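PDB 3HLU: DUF2179 domain-containing protein from Eubacterium ventriosum, which is of unknown function, this chain being the C-terminal DUF2179 domain, of the GlnB-like clan, of a probable YitT-type membrane protein. Local coordinates for residues 34-39 / 49-54. Sequence-based numbering, arbitrary orientation.
Sequences TMLQAV and VIMCVM
The selenomethionine M51 reaches from its strand to the side chain of L36, two residue pairs along the hairpin formed by strands 34-40 and 48-54, on the same face of the sheet. Followed outward, its CB lies 3.8 Å from the carbonyl O of T34. CG stands anti to the backbone N (chi1 167°) and chi2 is also extended, which carries SE outward before the bend at chi3 turns the tip toward the neighbouring strand. That tip, the methyl CE, meets L36: it lies 3.2 Å from CB of L36 and 3.4 Å from CD2, and it also has CB of T34 nearby. Beneath this apolar contact the backbones pair antiparallel. T34 and M51 form a hydrogen-bonded pair, with T34 N to M51 O at 3.0 Å and M51 N to T34 O at 2.9 Å. Further along, V49 N donates to L36 O at 2.7 Å. M35, also selenomethionine and the centre of an inverse gamma turn, and I50 are a non-hydrogen-bonded pair whose side chains occupy the other face, SE of M35 lying 3.4 Å from CG1 of I50. Helix 18-28 covers that face, A22 touching both M35 and I50. On the face of L36, V49 and M51, contacts continue to Y12 and M10 of strand 9-14. V39 pairs antiparallel with a strand of the second subunit, so the sheet continues across the interface; V49 also packs on I76 of that subunit.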
# COMPACT_ATOMS: atom_id res chain seq x y z
N THR A 34 0.83 -11.39 -7.85
CA THR A 34 2.27 -11.14 -7.92
C THR A 34 2.73 -10.63 -6.56
O THR A 34 2.06 -9.81 -5.94
CB THR A 34 2.62 -10.08 -8.97
OG1 THR A 34 1.68 -10.13 -10.05
CG2 THR A 34 4.02 -10.33 -9.49
N MSE A 35 3.86 -11.13 -6.10
CA MSE A 35 4.40 -10.65 -4.85
C MSE A 35 5.35 -9.48 -5.11
O MSE A 35 6.55 -9.64 -5.25
CB MSE A 35 5.10 -11.78 -4.10
CG MSE A 35 5.02 -11.59 -2.61
SE MSE A 35 3.17 -11.69 -1.98
CE MSE A 35 3.10 -13.60 -1.68
N LEU A 36 4.76 -8.29 -5.18
CA LEU A 36 5.48 -7.04 -5.37
C LEU A 36 6.31 -6.58 -4.16
O LEU A 36 6.00 -6.89 -3.01
CB LEU A 36 4.48 -5.95 -5.75
CG LEU A 36 5.03 -4.53 -5.83
CD1 LEU A 36 6.20 -4.48 -6.80
CD2 LEU A 36 3.94 -3.53 -6.23
N GLN A 37 7.38 -5.85 -4.45
CA GLN A 37 8.29 -5.40 -3.40
C GLN A 37 8.25 -3.87 -3.27
O GLN A 37 8.42 -3.16 -4.26
CB GLN A 37 9.71 -5.89 -3.69
CG GLN A 37 10.64 -5.83 -2.50
CD GLN A 37 11.61 -6.99 -2.49
OE1 GLN A 37 12.79 -6.84 -2.83
NE2 GLN A 37 11.10 -8.17 -2.11
N ALA A 38 8.02 -3.39 -2.06
CA ALA A 38 7.83 -1.96 -1.84
C ALA A 38 9.16 -1.19 -1.75
O ALA A 38 10.20 -1.78 -1.48
CB ALA A 38 6.99 -1.73 -0.57
N VAL A 39 9.12 0.10 -2.02
CA VAL A 39 10.30 0.92 -1.85
C VAL A 39 10.22 1.42 -0.43
O VAL A 39 9.40 2.29 -0.12
CB VAL A 39 10.31 2.11 -2.85
CG1 VAL A 39 11.43 3.12 -2.53
CG2 VAL A 39 10.43 1.60 -4.29
N VAL A 49 4.43 -6.72 -0.83
CA VAL A 49 3.03 -6.42 -0.97
C VAL A 49 2.43 -7.43 -1.95
O VAL A 49 3.11 -7.84 -2.89
CB VAL A 49 2.89 -4.96 -1.45
CG1 VAL A 49 1.65 -4.74 -2.30
CG2 VAL A 49 2.95 -4.02 -0.26
N ILE A 50 1.20 -7.87 -1.72
CA ILE A 50 0.48 -8.68 -2.70
C ILE A 50 -0.25 -7.79 -3.70
O ILE A 50 -1.09 -6.98 -3.32
CB ILE A 50 -0.56 -9.64 -2.06
CG1 ILE A 50 0.08 -10.54 -1.01
CG2 ILE A 50 -1.24 -10.48 -3.11
CD1 ILE A 50 -0.94 -11.32 -0.23
N MSE A 51 0.07 -7.96 -4.98
CA MSE A 51 -0.66 -7.29 -6.05
C MSE A 51 -1.61 -8.25 -6.77
O MSE A 51 -1.25 -9.38 -7.09
CB MSE A 51 0.31 -6.67 -7.03
CG MSE A 51 -0.33 -6.23 -8.32
SE MSE A 51 1.00 -5.23 -9.33
CE MSE A 51 2.62 -5.85 -8.39
N CYS A 52 -2.82 -7.80 -7.04
CA CYS A 52 -3.79 -8.65 -7.67
C CYS A 52 -4.82 -7.80 -8.39
O CYS A 52 -5.41 -6.89 -7.81
CB CYS A 52 -4.45 -9.54 -6.62
SG CYS A 52 -5.61 -10.75 -7.29
N VAL A 53 -5.02 -8.09 -9.67
CA VAL A 53 -6.10 -7.47 -10.43
C VAL A 53 -7.33 -8.34 -10.31
O VAL A 53 -7.23 -9.57 -10.36
CB VAL A 53 -5.73 -7.30 -11.90
CG1 VAL A 53 -4.47 -6.46 -12.04
CG2 VAL A 53 -5.54 -8.67 -12.55
N MSE A 54 -8.48 -7.71 -10.13
CA MSE A 54 -9.68 -8.46 -9.81
C MSE A 54 -10.92 -7.58 -9.88
O MSE A 54 -10.84 -6.36 -9.82
CB MSE A 54 -9.55 -9.05 -8.41
CG MSE A 54 -9.74 -8.02 -7.30
SE MSE A 54 -9.46 -8.72 -5.48
CE MSE A 54 -7.53 -8.39 -5.30